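Local coordinates for cyclohexadienyl dehydratase (Synthetic construct, PDB 5JOS), which probably dehydrates and decarboxylates prephenate to phenylpyruvate and converts arogenate to phenylalanine, as an ancestral enzyme reconstructed on a periplasmic binding protein fold, at residues Thr112-Lys117 with Gly194-Val200; Val134-Pro140 with Lys156-Asn162. One frame throughout, in Å; residues are numbered along the deposited sequence.

Contact 1: Thr112-Lys117 with Gly194-Val200. With NA (sodium ion), chain B.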
# COMPACT_ATOMS: atom_id res chain seq x y z
N THR A 112 -3.37 2.39 11.63
CA THR A 112 -4.29 3.39 11.12
C THR A 112 -5.44 3.48 12.17
O THR A 112 -6.03 2.45 12.57
CB THR A 112 -4.88 2.95 9.76
OG1 THR A 112 -3.83 2.92 8.77
CG2 THR A 112 -5.91 3.93 9.21
N PRO A 113 -5.71 4.68 12.67
CA PRO A 113 -6.95 4.79 13.46
C PRO A 113 -8.23 4.57 12.66
O PRO A 113 -8.45 5.08 11.52
CB PRO A 113 -6.92 6.21 13.95
CG PRO A 113 -6.18 6.96 12.90
CD PRO A 113 -5.24 6.01 12.23
N LEU A 114 -9.12 3.93 13.33
CA LEU A 114 -10.48 3.78 12.83
C LEU A 114 -11.45 4.46 13.75
O LEU A 114 -11.43 4.23 14.97
CB LEU A 114 -10.74 2.31 12.84
CG LEU A 114 -12.14 1.82 12.46
CD1 LEU A 114 -12.27 1.93 10.99
CD2 LEU A 114 -12.29 0.36 12.92
N VAL A 115 -12.28 5.33 13.20
CA VAL A 115 -13.06 6.27 14.01
C VAL A 115 -14.46 6.34 13.44
O VAL A 115 -14.72 5.79 12.35
CB VAL A 115 -12.44 7.64 14.00
CG1 VAL A 115 -11.00 7.57 14.54
CG2 VAL A 115 -12.49 8.29 12.59
N ARG A 116 -15.39 6.96 14.14
CA ARG A 116 -16.68 7.18 13.51
C ARG A 116 -16.57 8.13 12.35
O ARG A 116 -15.72 9.04 12.33
CB ARG A 116 -17.73 7.74 14.50
CG ARG A 116 -18.12 6.71 15.52
CD ARG A 116 -19.14 7.23 16.52
NE ARG A 116 -18.53 8.20 17.40
CZ ARG A 116 -17.73 7.93 18.44
NH1 ARG A 116 -17.42 6.69 18.78
NH2 ARG A 116 -17.27 8.91 19.16
N LYS A 117 -17.47 7.92 11.40
CA LYS A 117 -17.52 8.72 10.21
C LYS A 117 -17.50 10.25 10.50
O LYS A 117 -16.71 11.00 9.95
CB LYS A 117 -18.77 8.34 9.43
CG LYS A 117 -19.18 9.37 8.41
CD LYS A 117 -18.59 9.03 7.09
CE LYS A 117 -19.73 8.64 6.20
NZ LYS A 117 -20.64 9.81 6.02
N GLY A 194 -20.89 3.81 9.24
CA GLY A 194 -20.70 4.68 10.40
C GLY A 194 -19.23 4.84 10.73
O GLY A 194 -18.88 5.51 11.67
N LEU A 195 -18.35 4.20 10.00
CA LEU A 195 -16.88 4.24 10.39
C LEU A 195 -16.04 4.78 9.24
O LEU A 195 -16.41 4.68 8.05
CB LEU A 195 -16.35 2.87 10.75
CG LEU A 195 -16.99 2.09 11.89
CD1 LEU A 195 -16.40 0.71 12.05
CD2 LEU A 195 -16.74 2.76 13.19
N ALA A 196 -14.95 5.42 9.62
CA ALA A 196 -13.98 5.94 8.69
C ALA A 196 -12.56 5.61 9.15
O ALA A 196 -12.27 5.48 10.33
CB ALA A 196 -14.13 7.45 8.59
N ALA A 197 -11.70 5.33 8.20
CA ALA A 197 -10.27 5.06 8.52
C ALA A 197 -9.54 6.32 8.20
O ALA A 197 -9.75 6.86 7.14
CB ALA A 197 -9.69 3.96 7.63
N VAL A 198 -8.65 6.79 9.04
CA VAL A 198 -7.91 8.03 8.72
C VAL A 198 -6.42 7.73 8.55
O VAL A 198 -5.82 7.26 9.46
CB VAL A 198 -8.09 9.05 9.86
CG1 VAL A 198 -7.46 10.38 9.46
CG2 VAL A 198 -9.57 9.24 10.15
N LEU A 199 -5.83 7.94 7.38
CA LEU A 199 -4.40 7.61 7.19
C LEU A 199 -3.58 8.75 7.83
O LEU A 199 -3.86 9.88 7.63
CB LEU A 199 -3.96 7.39 5.75
CG LEU A 199 -4.54 6.24 4.90
CD1 LEU A 199 -3.88 6.34 3.52
CD2 LEU A 199 -4.31 4.87 5.61
N VAL A 200 -2.67 8.38 8.69
CA VAL A 200 -1.84 9.32 9.40
C VAL A 200 -0.41 8.84 9.11
O VAL A 200 -0.18 7.62 8.98
CB VAL A 200 -2.10 9.16 10.92
CG1 VAL A 200 -1.29 10.20 11.70
CG2 VAL A 200 -3.57 9.32 11.25
NA NA B . -17.52 3.57 6.06
O HOH W 1 -2.41 5.27 8.81
O HOH W 2 -16.12 4.54 4.46
O HOH W 3 -18.73 5.65 6.01

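Contact 2: Val134-Pro140 with Lys156-Asn162. With BEZ (benzoic acid), chain C.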
# COMPACT_ATOMS: atom_id res chain seq x y z
N VAL A 134 -10.19 11.04 24.97
CA VAL A 134 -10.32 10.15 23.78
C VAL A 134 -10.29 8.72 24.27
O VAL A 134 -9.34 8.35 24.96
CB VAL A 134 -9.23 10.43 22.73
CG1 VAL A 134 -9.39 9.46 21.54
CG2 VAL A 134 -9.30 11.90 22.27
N ARG A 135 -11.33 7.93 23.96
CA ARG A 135 -11.36 6.53 24.35
C ARG A 135 -10.78 5.64 23.25
O ARG A 135 -11.36 5.47 22.14
CB ARG A 135 -12.79 6.09 24.74
CG ARG A 135 -13.29 6.75 26.03
CD ARG A 135 -14.81 6.65 26.16
NE ARG A 135 -15.39 7.11 24.89
CZ ARG A 135 -16.66 6.94 24.49
NH1 ARG A 135 -17.52 6.31 25.26
NH2 ARG A 135 -17.07 7.38 23.31
N VAL A 136 -9.61 5.09 23.56
CA VAL A 136 -8.85 4.28 22.67
C VAL A 136 -9.02 2.84 22.96
O VAL A 136 -8.96 2.43 24.11
CB VAL A 136 -7.36 4.60 22.79
CG1 VAL A 136 -6.50 3.65 21.97
CG2 VAL A 136 -7.12 6.00 22.25
N ALA A 137 -9.27 2.09 21.90
CA ALA A 137 -9.58 0.67 22.02
C ALA A 137 -8.54 -0.16 21.37
O ALA A 137 -8.18 0.11 20.24
CB ALA A 137 -10.92 0.34 21.39
N VAL A 138 -8.03 -1.17 22.09
CA VAL A 138 -7.10 -2.08 21.48
C VAL A 138 -7.32 -3.49 21.99
O VAL A 138 -7.88 -3.69 23.09
CB VAL A 138 -5.65 -1.71 21.79
CG1 VAL A 138 -5.31 -0.32 21.29
CG2 VAL A 138 -5.41 -1.81 23.27
N ASN A 139 -6.83 -4.47 21.22
CA ASN A 139 -6.74 -5.84 21.72
C ASN A 139 -5.48 -6.00 22.55
O ASN A 139 -4.55 -5.23 22.40
CB ASN A 139 -6.75 -6.84 20.55
CG ASN A 139 -5.60 -6.60 19.58
OD1 ASN A 139 -5.39 -5.49 19.10
ND2 ASN A 139 -4.82 -7.59 19.37
N PRO A 140 -5.43 -7.03 23.40
CA PRO A 140 -4.29 -7.20 24.23
C PRO A 140 -3.12 -7.82 23.53
O PRO A 140 -3.26 -8.70 22.69
CB PRO A 140 -4.74 -8.23 25.30
CG PRO A 140 -6.08 -8.69 24.88
CD PRO A 140 -6.39 -8.13 23.53
N LYS A 156 -7.44 7.55 27.13
CA LYS A 156 -7.98 6.54 27.97
C LYS A 156 -8.04 5.24 27.16
O LYS A 156 -8.93 5.02 26.31
CB LYS A 156 -9.38 6.96 28.37
CG LYS A 156 -9.99 6.09 29.46
CD LYS A 156 -11.38 6.60 29.92
CE LYS A 156 -11.44 8.10 30.28
NZ LYS A 156 -12.01 8.93 29.16
N ILE A 157 -7.13 4.36 27.46
CA ILE A 157 -6.92 3.19 26.70
C ILE A 157 -7.69 2.07 27.40
O ILE A 157 -7.42 1.83 28.55
CB ILE A 157 -5.45 2.81 26.77
CG1 ILE A 157 -4.63 3.85 26.01
CG2 ILE A 157 -5.23 1.41 26.18
CD1 ILE A 157 -3.14 3.61 25.98
N THR A 158 -8.54 1.36 26.70
CA THR A 158 -9.14 0.12 27.22
C THR A 158 -8.67 -1.09 26.38
O THR A 158 -8.68 -1.03 25.15
CB THR A 158 -10.64 0.18 27.10
OG1 THR A 158 -11.16 1.29 27.85
CG2 THR A 158 -11.28 -1.07 27.63
N VAL A 159 -8.28 -2.18 27.06
CA VAL A 159 -7.89 -3.42 26.46
C VAL A 159 -9.09 -4.35 26.40
O VAL A 159 -9.75 -4.60 27.40
CB VAL A 159 -6.80 -4.10 27.29
CG1 VAL A 159 -6.29 -5.39 26.64
CG2 VAL A 159 -5.62 -3.18 27.38
N TYR A 160 -9.37 -4.86 25.21
CA TYR A 160 -10.47 -5.77 24.98
C TYR A 160 -9.93 -7.21 24.92
O TYR A 160 -9.21 -7.67 25.86
CB TYR A 160 -11.26 -5.35 23.74
CG TYR A 160 -11.98 -4.03 23.95
CD1 TYR A 160 -11.26 -2.85 23.96
CD2 TYR A 160 -13.35 -3.94 24.10
CE1 TYR A 160 -11.88 -1.63 24.20
CE2 TYR A 160 -14.01 -2.69 24.28
CZ TYR A 160 -13.25 -1.56 24.32
OH TYR A 160 -13.79 -0.30 24.52
N GLU A 161 -10.37 -7.98 23.93
CA GLU A 161 -9.80 -9.32 23.66
C GLU A 161 -9.79 -9.44 22.12
O GLU A 161 -10.58 -8.71 21.46
CB GLU A 161 -10.57 -10.44 24.28
CG GLU A 161 -10.52 -10.57 25.81
CD GLU A 161 -9.17 -10.88 26.40
OE1 GLU A 161 -8.27 -11.41 25.68
OE2 GLU A 161 -9.01 -10.59 27.63
N ASN A 162 -8.96 -10.33 21.60
CA ASN A 162 -8.71 -10.38 20.16
C ASN A 162 -10.04 -10.71 19.46
O ASN A 162 -10.32 -10.11 18.50
CB ASN A 162 -7.69 -11.43 19.76
CG ASN A 162 -6.27 -11.10 20.23
OD1 ASN A 162 -5.92 -9.98 20.62
ND2 ASN A 162 -5.45 -12.09 20.17
C BEZ C . -8.60 -14.72 21.56
O1 BEZ C . -7.39 -14.39 21.71
O2 BEZ C . -9.60 -13.93 21.42
C1 BEZ C . -8.81 -16.21 21.59
C2 BEZ C . -10.01 -16.78 21.19
C3 BEZ C . -10.17 -18.15 21.26
C4 BEZ C . -9.16 -18.95 21.75
C5 BEZ C . -8.00 -18.39 22.21
C6 BEZ C . -7.82 -17.03 22.09

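Contact 1: Thr112-Lys117 with Gly194-Val200
Thr112 meets the far end of Gly194-Val200 through both branches: CG2, anti to the backbone N, rests 3.3 Å from Val198 O, while OG1 donates to a water that also takes the N-H of Val200, and is hydrogen-bonded to Thr182. Pro113 sets CD and CG of its ring against Val200 CG2, CD at 3.8 Å, and its carbonyl O accepts a bond from Val198 N (3.0 Å). Leu114 pairs with Ala197 without backbone bonds; with CG anti to the backbone N (chi1 175°), its CD1 comes to 3.6 Å from Ala196 O. Val115 is gripped twice by Ala196, N to O and O to N, the latter at 2.8 Å; their side chains share a face, and Val115 CG2 also meets Val198 CG2 at 3.9 Å. Arg116 sends its guanidinium away to Asp176 and Ala175. Lys117 N closes the antiparallel ladder on Gly194 O. One residue in from this bond, Leu195 O turns away from 112-117 and binds the sodium ion at 2.5 Å, with Ala189, His192 and two waters. Strand 195-197 thus edges the sheet, with strand 177-181 on the other flank of 111-116; helices 182-190 and 166-171 pack on the Leu114 face, and Phe123 meets Val115 on the other.

Contact 2: Val134-Pro140 with Lys156-Asn162
Asn139 and Asn162 join their side-chain amides just past the strand ends: Asn139 ND2 donates to Asn162 OD1 at 2.9 Å. The acceptor lies in the amide plane of Asn139, whereas the N-H reaches OD1 from above the carbonyl plane of Asn162, the two amides being turned 59° apart. The Asn139 chi1 of 58°, with CG between the backbone N and carbonyl carbon, brings ND2 to Asn162, and its OD1 is held by Asn144. An alanine here is likely to leave Asn162 OD1 without this donor and Asn144 without its acceptor, freeing the Asn162 amide to turn beside the benzoic acid, whose O1 lies 3.4 Å from Asn162 ND2. Five backbone bonds form the parallel ladder, from Lys156 N to Val134 O through Tyr160 N to Val138 O (2.8 Å). Tyr160 swings its ring back along the neighbouring strand, CE1 3.6 Å from Ala137 CB, and Val138 O lies at the ring edge, in its plane. On the opposite face Val138 CG2 touches both Ile157 CG2 and Val159 CG2, each at 4.3 Å. Pro140 carries the packing past the strands, its CB against Val159 CG1 at 3.5 Å and its CG near Glu161 OE1. Arg135 runs beside the poorly ordered Lys156 side chain, and its charge is paired with Asp176. The two strands, joined by helix 143-151, make a beta-alpha-beta unit; the helix covers the Ile157 and Val159 face, helix 166-171 packs against Ala137 and Tyr160, and strand 177-181 continues the sheet beyond 135-138.

How the contacts relate
Contacts 1 and 2 form the two edges of one five-stranded mixed sheet, with strand 177-181 between them, bonded to 111-116 on one flank and to 135-138 on the other. Their centres lie about 15 Å apart, and the nearest atoms approach to about 4 Å without touching. Asp176 links them, taking salt bridges from both Arg116 and Arg135. In sequence, contact 2 falls wholly between the two halves of contact 1. Helix 166-171 serves both, touching Leu114 and Leu195 in one and Ala137 and Tyr160 in the other. The sodium ion sits at contact 1, on Leu195 O, and the benzoic acid beside Asn162 of contact 2.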